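Local coordinates for protein THB11 (Chlamydomonas reinhardtii, PDB 6TD7) that binds heme b in a truncated-hemoglobin domain, here with cyanide present, and through it probably binds oxygen and may take part in nitrite reduction, at residues G74-V77 with R78-H81; D38-L41 with I42-L45; G98-Y101 with F102-M106. All coordinates share one frame; numbering follows the deposited sequence.

Overall arrangement
The three contacts are short local arrangements within one truncated-globin domain, and each approaches the heme from a different part of the fold. Contact 1 opens helix 77-88 and supplies the axial ligand H81, as well as K75 beside the propionates. Contact 2, its centre about 19 Å from that of contact 1, meets the rim of the heme at a methyl and a vinyl group. Contact 3 lies on helix 92-108 and reaches the heme through G98; its centre is about 20 Å from that of contact 1. Contacts 2 and 3 touch each other: D38 OD2 is 2.5 Å from Y101 OH, a probable hydrogen bond, and L41 packs on the Y101 ring.

Contact 1. Residues G74-V77 with R78-H81; sequences GKSV and RIAH. With HEM (protoporphyrin IX containing Fe), chain B.
The chain runs from an extended loop at G74-S76 into the first turn of helix 77-88, where A80 N donates to S76 O and H81 N to V77 O (3.1 Å). S76 is the N-cap: its OG accepts from I79 N at 3.2 Å in a nearly straight bond, 173° at the hydrogen. OG stands anti to the N of its own residue (chi1 150°), which turns it over the helix start and also brings it against I79 CG1.

V77 O is gripped twice by H81. H81 ND1 donates to V77 O at 2.6 Å and 170°, with the oxygen almost in the ring plane, while the backbone N comes from the opposite face of the carbonyl plane. This short bond fixes the rotation of the ring and leaves NE2 to bind the heme iron at 2.2 Å; a carbonyl acceptor on ND1 would be expected to make the imidazole a stronger electron donor to the metal.

K75 reaches along the heme edge with its chain fully extended. It crosses the I79 side chain at about a right angle, CE lying 3.8 Å from I79 CG2; CD lies beside propionate atom O2D, and NZ makes a weak hydrogen bond to O1A of the other propionate (3.3 Å). A80 CB packs on HEM CBD at 3.7 Å. R78 points elsewhere, its guanidinium bound to I130 O and D137. V77 and H81 rest on helix 125-131. The arrangement is the proximal heme site of a globin, with the axial histidine on a capped helix and a lysine at the propionates.

Contact 2. Residues D38-L41 with I42-L45; sequences DPQL and IKYL. With HEM (protoporphyrin IX containing Fe), chain B.
An Asx turn leads into the short helix 42-45 at the heme rim: D38 OD1 accepts from Q40 N at 2.8 Å and from L41 N at 3.1 Å, the two donors coming from opposite faces of the carboxylate plane. I42 N then bonds to D38 O (3.0 Å), and Y44 N to L41 O (2.9 Å).

Q40 bends at chi2 (69°), which sets its amide between the side chains of K43 and Y44. There OE1 takes a weak hydrogen bond from K43 NZ at 3.2 Å, and NE2 binds D94. The Y44 ring stands 72° from the amide plane, with CE2 near Q40 O. Without the amide, as with an alanine here, K43 NZ would probably lose this acceptor and D94 its amide partner.

Three side chains meet the heme: Y44 CB and L45 CD2 lie against methyl CMB, at 3.5 and 3.7 Å, and L41 CD1 touches vinyl carbon CAB. D38 ties the turn to helix 92-108 through Y101, and L41 also packs on that helix. L41, I42 and L45 lean on helix 21-36, while Y44 touches helix 77-88 and meets F90 edge-to-face.

Contact 3. Residues G98-Y101 with F102-M106; sequences GMKY and FEEAM
K100 and E104, one helical turn apart, are joined by a salt bridge in which K100 NZ meets E104 OE1 at 2.6 Å. The ammonium comes to the syn side of OE1, 22° out of the carboxylate plane. K100 bends at each of its last three torsions, the first being chi2 at -128°; this curls the chain around OE1, and CD passes 3.2 Å from that same oxygen. E104 instead runs straight out beyond CG, and its CG lies over K100 O.

The second carboxylate oxygen faces the neighbouring aromatic side chain. E104 OE2 sits at the edge of the Y101 ring, near its plane and 3.4 Å from Y101 CD1, with the ring and carboxylate planes turned 75° apart. Side by side and pointing the same way, the tyrosine and glutamate leave OE2 directed toward K34, which completes a second salt bridge; the carboxylate is thus held by a lysine at each oxygen, an arrangement likely to favour its ionised form.

Behind these groups runs a regular alpha-helical backbone. F102 N bonds to G98 O and E103 N to M99 O, both at 3.0 Å; E104 N reaches K100 O at 2.8 Å and A105 N reaches Y101 O at 2.9 Å. These bonds set the four-residue spacing that brings K100 and E104 to one flank.

Y101 packs on K34 and L35 of helix 21-36, its hydroxyl held by D38. A105 and M106 also lie on that helix, and F102 meets F31 of it edge-to-face. M99, F102 and M106 touch M120 or M123 of helix 113-123, so one side of this part of helix 92-108 packs on helices 21-36 and 113-123, with the heme at its G98 end, while K100 lies on the exposed flank.

Contact 1. Residues G74-V77 with R78-H81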
loop_
_atom_site.group_PDB
_atom_site.type_symbol
_atom_site.label_atom_id
_atom_site.label_comp_id
_atom_site.label_asym_id
_atom_site.label_seq_id
_atom_site.Cartn_x
_atom_site.Cartn_y
_atom_site.Cartn_z
ATOM N N GLY A 74 -10.668 7.023 5.126
ATOM C CA GLY A 74 -11.223 5.707 4.899
ATOM C C GLY A 74 -11.107 4.811 6.119
ATOM O O GLY A 74 -10.663 5.215 7.194
ATOM N N LYS A 75 -11.517 3.558 5.922
ATOM C CA LYS A 75 -11.511 2.560 6.985
ATOM C C LYS A 75 -10.146 2.467 7.649
ATOM O O LYS A 75 -9.105 2.520 6.991
ATOM C CB LYS A 75 -11.907 1.198 6.405
ATOM C CG LYS A 75 -11.851 0.034 7.382
ATOM C CD LYS A 75 -12.100 -1.279 6.659
ATOM C CE LYS A 75 -12.042 -2.463 7.604
ATOM N NZ LYS A 75 -12.385 -3.725 6.898
ATOM N N SER A 76 -10.165 2.316 8.973
ATOM C CA SER A 76 -8.943 2.145 9.744
ATOM C C SER A 76 -8.112 0.988 9.209
ATOM O O SER A 76 -8.594 -0.144 9.115
ATOM C CB SER A 76 -9.301 1.896 11.211
ATOM O OG SER A 76 -8.324 1.094 11.846
ATOM N N VAL A 77 -6.845 1.266 8.882
ATOM C CA VAL A 77 -6.007 0.218 8.312
ATOM C C VAL A 77 -5.628 -0.830 9.354
ATOM O O VAL A 77 -5.365 -1.985 9.003
ATOM C CB VAL A 77 -4.736 0.794 7.654
ATOM C CG1 VAL A 77 -5.076 1.417 6.313
ATOM C CG2 VAL A 77 -4.047 1.790 8.583
ATOM N N ARG A 78 -5.552 -0.459 10.636
ATOM C CA ARG A 78 -5.316 -1.478 11.655
ATOM C C ARG A 78 -6.457 -2.490 11.667
ATOM O O ARG A 78 -6.231 -3.704 11.696
ATOM C CB ARG A 78 -5.158 -0.857 13.042
ATOM C CG ARG A 78 -5.029 -1.910 14.144
ATOM C CD ARG A 78 -4.257 -1.411 15.355
ATOM N NE ARG A 78 -4.222 -2.399 16.435
ATOM C CZ ARG A 78 -3.283 -3.332 16.587
ATOM N NH1 ARG A 78 -2.281 -3.427 15.725
ATOM N NH2 ARG A 78 -3.346 -4.176 17.606
ATOM N N ILE A 79 -7.695 -1.998 11.661
ATOM C CA ILE A 79 -8.845 -2.893 11.644
ATOM C C ILE A 79 -8.775 -3.812 10.433
ATOM O O ILE A 79 -9.002 -5.023 10.535
ATOM C CB ILE A 79 -10.151 -2.079 11.668
ATOM C CG1 ILE A 79 -10.315 -1.384 13.022
ATOM C CG2 ILE A 79 -11.336 -2.976 11.343
ATOM C CD1 ILE A 79 -10.359 -2.325 14.210
ATOM N N ALA A 80 -8.431 -3.254 9.270
ATOM C CA ALA A 80 -8.403 -4.050 8.050
ATOM C C ALA A 80 -7.393 -5.186 8.143
ATOM O O ALA A 80 -7.636 -6.281 7.623
ATOM C CB ALA A 80 -8.087 -3.155 6.852
ATOM N N HIS A 81 -6.256 -4.952 8.794
ATOM C CA HIS A 81 -5.204 -5.956 8.876
ATOM C C HIS A 81 -5.215 -6.746 10.177
ATOM O O HIS A 81 -4.319 -7.569 10.385
ATOM C CB HIS A 81 -3.826 -5.303 8.711
ATOM C CG HIS A 81 -3.641 -4.607 7.402
ATOM N ND1 HIS A 81 -4.047 -3.309 7.187
ATOM C CD2 HIS A 81 -3.099 -5.031 6.235
ATOM C CE1 HIS A 81 -3.763 -2.960 5.946
ATOM N NE2 HIS A 81 -3.185 -3.987 5.347
HETATM C CHA HEM B . -6.517 -4.277 3.330
HETATM C CHB HEM B . -2.942 -7.578 3.687
HETATM C CHC HEM B . 0.453 -4.214 2.812
HETATM C CHD HEM B . -3.078 -0.807 2.911
HETATM C C1A HEM B . -5.861 -5.487 3.470
HETATM C C2A HEM B . -6.442 -6.813 3.626
HETATM C C3A HEM B . -5.439 -7.693 3.719
HETATM C C4A HEM B . -4.188 -6.982 3.629
HETATM C CMA HEM B . -5.567 -9.221 3.886
HETATM C CAA HEM B . -7.941 -7.194 3.656
HETATM C CBA HEM B . -8.710 -6.442 4.728
HETATM C CGA HEM B . -10.189 -6.667 4.525
HETATM O O1A HEM B . -10.957 -6.402 5.485
HETATM O O2A HEM B . -10.604 -7.104 3.418
HETATM C C1B HEM B . -1.730 -6.972 3.425
HETATM C C2B HEM B . -0.456 -7.648 3.297
HETATM C C3B HEM B . 0.489 -6.732 3.066
HETATM C C4B HEM B . -0.150 -5.432 3.030
HETATM C CMB HEM B . -0.232 -9.170 3.423
HETATM C CAB HEM B . 1.990 -7.040 2.864
HETATM C CBB HEM B . 2.924 -6.089 2.934
HETATM C C1C HEM B . -0.239 -3.023 2.746
HETATM C C2C HEM B . 0.374 -1.759 2.443
HETATM C C3C HEM B . -0.566 -0.818 2.483
HETATM C C4C HEM B . -1.848 -1.439 2.783
HETATM C CMC HEM B . 1.878 -1.541 2.164
HETATM C CAC HEM B . -0.284 0.670 2.213
HETATM C CBC HEM B . -0.948 1.599 2.899
HETATM C C1D HEM B . -4.305 -1.454 2.937
HETATM C C2D HEM B . -5.598 -0.845 2.705
HETATM C C3D HEM B . -6.535 -1.795 2.829
HETATM C C4D HEM B . -5.887 -3.055 3.125
HETATM C CMD HEM B . -5.823 0.647 2.384
HETATM C CAD HEM B . -8.052 -1.628 2.633
HETATM C CBD HEM B . -8.780 -1.134 3.867
HETATM C CGD HEM B . -10.183 -0.908 3.374
HETATM O O1D HEM B . -10.529 0.261 3.058
HETATM O O2D HEM B . -10.938 -1.908 3.263
HETATM N NA HEM B . -4.482 -5.638 3.480
HETATM N NB HEM B . -1.506 -5.617 3.251
HETATM N NC HEM B . -1.602 -2.798 2.939
HETATM N ND HEM B . -4.526 -2.799 3.189
HETATM FE FE HEM B . -3.060 -4.177 3.191
#

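Contact 2. Residues D38-L41 with I42-L45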
loop_
_atom_site.group_PDB
_atom_site.type_symbol
_atom_site.label_atom_id
_atom_site.label_comp_id
_atom_site.label_asym_id
_atom_site.label_seq_id
_atom_site.Cartn_x
_atom_site.Cartn_y
_atom_site.Cartn_z
ATOM N N ASP A 38 5.960 -13.278 -3.039
ATOM C CA ASP A 38 6.917 -13.285 -1.933
ATOM C C ASP A 38 6.594 -14.412 -0.960
ATOM O O ASP A 38 5.456 -14.503 -0.485
ATOM C CB ASP A 38 6.900 -11.949 -1.204
ATOM C CG ASP A 38 7.932 -11.877 -0.102
ATOM O OD1 ASP A 38 7.714 -12.491 0.962
ATOM O OD2 ASP A 38 8.969 -11.215 -0.307
ATOM N N PRO A 39 7.565 -15.269 -0.616
ATOM C CA PRO A 39 7.242 -16.441 0.215
ATOM C C PRO A 39 6.923 -16.113 1.666
ATOM O O PRO A 39 6.317 -16.950 2.345
ATOM C CB PRO A 39 8.506 -17.309 0.104
ATOM C CG PRO A 39 9.601 -16.339 -0.190
ATOM C CD PRO A 39 8.983 -15.251 -1.024
ATOM N N GLN A 40 7.309 -14.935 2.168
ATOM C CA GLN A 40 6.929 -14.546 3.524
ATOM C C GLN A 40 5.541 -13.917 3.565
ATOM O O GLN A 40 4.826 -14.074 4.562
ATOM C CB GLN A 40 7.968 -13.581 4.109
ATOM C CG GLN A 40 7.554 -12.859 5.400
ATOM C CD GLN A 40 7.454 -13.773 6.617
ATOM O OE1 GLN A 40 7.995 -14.880 6.626
ATOM N NE2 GLN A 40 6.765 -13.301 7.657
ATOM N N LEU A 41 5.135 -13.216 2.508
ATOM C CA LEU A 41 3.841 -12.547 2.505
ATOM C C LEU A 41 2.712 -13.442 2.017
ATOM O O LEU A 41 1.550 -13.186 2.349
ATOM C CB LEU A 41 3.900 -11.288 1.637
ATOM C CG LEU A 41 4.981 -10.286 2.048
ATOM C CD1 LEU A 41 4.942 -9.068 1.146
ATOM C CD2 LEU A 41 4.837 -9.882 3.510
ATOM N N ILE A 42 3.023 -14.487 1.252
ATOM C CA ILE A 42 1.969 -15.352 0.734
ATOM C C ILE A 42 1.197 -16.005 1.875
ATOM O O ILE A 42 0.001 -16.297 1.738
ATOM C CB ILE A 42 2.591 -16.386 -0.228
ATOM C CG1 ILE A 42 1.515 -17.005 -1.123
ATOM C CG2 ILE A 42 3.358 -17.452 0.551
ATOM C CD1 ILE A 42 0.826 -16.008 -2.039
ATOM N N LYS A 43 1.853 -16.222 3.024
ATOM C CA LYS A 43 1.160 -16.716 4.209
ATOM C C LYS A 43 -0.114 -15.935 4.490
ATOM O O LYS A 43 -1.088 -16.485 5.017
ATOM C CB LYS A 43 2.058 -16.611 5.447
ATOM C CG LYS A 43 3.497 -17.053 5.273
ATOM C CD LYS A 43 4.254 -16.959 6.599
ATOM C CE LYS A 43 5.751 -17.141 6.394
ATOM N NZ LYS A 43 6.464 -17.492 7.654
ATOM N N TYR A 44 -0.107 -14.640 4.180
ATOM C CA TYR A 44 -1.210 -13.749 4.488
ATOM C C TYR A 44 -2.186 -13.579 3.334
ATOM O O TYR A 44 -3.285 -13.057 3.550
ATOM C CB TYR A 44 -0.662 -12.370 4.891
ATOM C CG TYR A 44 0.443 -12.430 5.924
ATOM C CD1 TYR A 44 0.193 -12.886 7.211
ATOM C CD2 TYR A 44 1.735 -12.030 5.615
ATOM C CE1 TYR A 44 1.199 -12.943 8.164
ATOM C CE2 TYR A 44 2.751 -12.083 6.562
ATOM C CZ TYR A 44 2.477 -12.541 7.836
ATOM O OH TYR A 44 3.475 -12.599 8.786
ATOM N N LEU A 45 -1.825 -14.018 2.124
ATOM C CA LEU A 45 -2.570 -13.670 0.926
ATOM C C LEU A 45 -3.099 -14.856 0.129
ATOM O O LEU A 45 -3.934 -14.648 -0.760
ATOM C CB LEU A 45 -1.690 -12.823 -0.010
ATOM C CG LEU A 45 -1.131 -11.511 0.536
ATOM C CD1 LEU A 45 0.010 -11.035 -0.341
ATOM C CD2 LEU A 45 -2.218 -10.464 0.604
HETATM C CHA HEM B . -6.517 -4.277 3.330
HETATM C CHB HEM B . -2.942 -7.578 3.687
HETATM C CHC HEM B . 0.453 -4.214 2.812
HETATM C CHD HEM B . -3.078 -0.807 2.911
HETATM C C1A HEM B . -5.861 -5.487 3.470
HETATM C C2A HEM B . -6.442 -6.813 3.626
HETATM C C3A HEM B . -5.439 -7.693 3.719
HETATM C C4A HEM B . -4.188 -6.982 3.629
HETATM C CMA HEM B . -5.567 -9.221 3.886
HETATM C CAA HEM B . -7.941 -7.194 3.656
HETATM C CBA HEM B . -8.710 -6.442 4.728
HETATM C CGA HEM B . -10.189 -6.667 4.525
HETATM O O1A HEM B . -10.957 -6.402 5.485
HETATM O O2A HEM B . -10.604 -7.104 3.418
HETATM C C1B HEM B . -1.730 -6.972 3.425
HETATM C C2B HEM B . -0.456 -7.648 3.297
HETATM C C3B HEM B . 0.489 -6.732 3.066
HETATM C C4B HEM B . -0.150 -5.432 3.030
HETATM C CMB HEM B . -0.232 -9.170 3.423
HETATM C CAB HEM B . 1.990 -7.040 2.864
HETATM C CBB HEM B . 2.924 -6.089 2.934
HETATM C C1C HEM B . -0.239 -3.023 2.746
HETATM C C2C HEM B . 0.374 -1.759 2.443
HETATM C C3C HEM B . -0.566 -0.818 2.483
HETATM C C4C HEM B . -1.848 -1.439 2.783
HETATM C CMC HEM B . 1.878 -1.541 2.164
HETATM C CAC HEM B . -0.284 0.670 2.213
HETATM C CBC HEM B . -0.948 1.599 2.899
HETATM C C1D HEM B . -4.305 -1.454 2.937
HETATM C C2D HEM B . -5.598 -0.845 2.705
HETATM C C3D HEM B . -6.535 -1.795 2.829
HETATM C C4D HEM B . -5.887 -3.055 3.125
HETATM C CMD HEM B . -5.823 0.647 2.384
HETATM C CAD HEM B . -8.052 -1.628 2.633
HETATM C CBD HEM B . -8.780 -1.134 3.867
HETATM C CGD HEM B . -10.183 -0.908 3.374
HETATM O O1D HEM B . -10.529 0.261 3.058
HETATM O O2D HEM B . -10.938 -1.908 3.263
HETATM N NA HEM B . -4.482 -5.638 3.480
HETATM N NB HEM B . -1.506 -5.617 3.251
HETATM N NC HEM B . -1.602 -2.798 2.939
HETATM N ND HEM B . -4.526 -2.799 3.189
HETATM FE FE HEM B . -3.060 -4.177 3.191
#

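Contact 3. Residues G98-Y101 with F102-M106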
loop_
_atom_site.group_PDB
_atom_site.type_symbol
_atom_site.label_atom_id
_atom_site.label_comp_id
_atom_site.label_asym_id
_atom_site.label_seq_id
_atom_site.Cartn_x
_atom_site.Cartn_y
_atom_site.Cartn_z
ATOM N N GLY A 98 6.204 -4.937 2.001
ATOM C CA GLY A 98 5.183 -4.350 1.151
ATOM C C GLY A 98 5.569 -2.975 0.642
ATOM O O GLY A 98 5.362 -2.657 -0.531
ATOM N N MET A 99 6.128 -2.133 1.516
ATOM C CA MET A 99 6.524 -0.797 1.079
ATOM C C MET A 99 7.690 -0.857 0.096
ATOM O O MET A 99 7.735 -0.084 -0.867
ATOM C CB MET A 99 6.855 0.077 2.291
ATOM C CG MET A 99 5.611 0.791 2.832
ATOM S SD MET A 99 5.845 1.791 4.323
ATOM C CE MET A 99 6.868 0.716 5.326
ATOM N N LYS A 100 8.637 -1.775 0.314
ATOM C CA LYS A 100 9.696 -1.997 -0.666
ATOM C C LYS A 100 9.108 -2.322 -2.033
ATOM O O LYS A 100 9.532 -1.772 -3.056
ATOM C CB LYS A 100 10.616 -3.126 -0.189
ATOM C CG LYS A 100 11.770 -3.485 -1.133
ATOM C CD LYS A 100 11.813 -4.989 -1.442
ATOM C CE LYS A 100 13.235 -5.544 -1.417
ATOM N NZ LYS A 100 13.580 -6.262 -2.674
ATOM N N TYR A 101 8.111 -3.210 -2.069
ATOM C CA TYR A 101 7.544 -3.643 -3.340
ATOM C C TYR A 101 6.748 -2.535 -4.021
ATOM O O TYR A 101 6.738 -2.453 -5.255
ATOM C CB TYR A 101 6.660 -4.867 -3.120
ATOM C CG TYR A 101 7.429 -6.136 -2.855
ATOM C CD1 TYR A 101 8.599 -6.417 -3.543
ATOM C CD2 TYR A 101 6.982 -7.055 -1.918
ATOM C CE1 TYR A 101 9.300 -7.577 -3.309
ATOM C CE2 TYR A 101 7.678 -8.219 -1.677
ATOM C CZ TYR A 101 8.836 -8.474 -2.374
ATOM O OH TYR A 101 9.541 -9.630 -2.142
ATOM N N PHE A 102 6.071 -1.687 -3.251
ATOM C CA PHE A 102 5.375 -0.560 -3.862
ATOM C C PHE A 102 6.374 0.406 -4.476
ATOM O O PHE A 102 6.163 0.919 -5.582
ATOM C CB PHE A 102 4.507 0.145 -2.825
ATOM C CG PHE A 102 3.468 1.040 -3.420
ATOM C CD1 PHE A 102 3.768 2.352 -3.739
ATOM C CD2 PHE A 102 2.189 0.565 -3.664
ATOM C CE1 PHE A 102 2.814 3.173 -4.290
ATOM C CE2 PHE A 102 1.228 1.384 -4.210
ATOM C CZ PHE A 102 1.543 2.691 -4.527
ATOM N N GLU A 103 7.484 0.646 -3.776
ATOM C CA GLU A 103 8.542 1.495 -4.308
ATOM C C GLU A 103 9.184 0.880 -5.544
ATOM O O GLU A 103 9.488 1.584 -6.515
ATOM C CB GLU A 103 9.590 1.736 -3.222
ATOM C CG GLU A 103 10.756 2.608 -3.637
ATOM C CD GLU A 103 11.877 2.588 -2.615
ATOM O OE1 GLU A 103 12.410 3.669 -2.290
ATOM O OE2 GLU A 103 12.221 1.489 -2.129
ATOM N N GLU A 104 9.428 -0.437 -5.519
ATOM C CA GLU A 104 9.985 -1.111 -6.688
ATOM C C GLU A 104 9.062 -0.977 -7.893
ATOM O O GLU A 104 9.521 -0.762 -9.020
ATOM C CB GLU A 104 10.225 -2.592 -6.384
ATOM C CG GLU A 104 11.383 -2.869 -5.449
ATOM C CD GLU A 104 11.649 -4.354 -5.256
ATOM O OE1 GLU A 104 12.627 -4.682 -4.554
ATOM O OE2 GLU A 104 10.895 -5.191 -5.801
ATOM N N ALA A 105 7.753 -1.133 -7.672
ATOM C CA ALA A 105 6.792 -0.992 -8.758
ATOM C C ALA A 105 6.862 0.395 -9.385
ATOM O O ALA A 105 6.839 0.527 -10.613
ATOM C CB ALA A 105 5.379 -1.277 -8.245
ATOM N N MET A 106 6.947 1.442 -8.561
ATOM C CA MET A 106 7.082 2.788 -9.112
ATOM C C MET A 106 8.396 2.942 -9.868
ATOM O O MET A 106 8.435 3.552 -10.943
ATOM C CB MET A 106 6.981 3.832 -8.000
ATOM C CG MET A 106 5.562 4.098 -7.510
ATOM S SD MET A 106 5.485 5.473 -6.348
ATOM C CE MET A 106 6.454 4.805 -5.006
#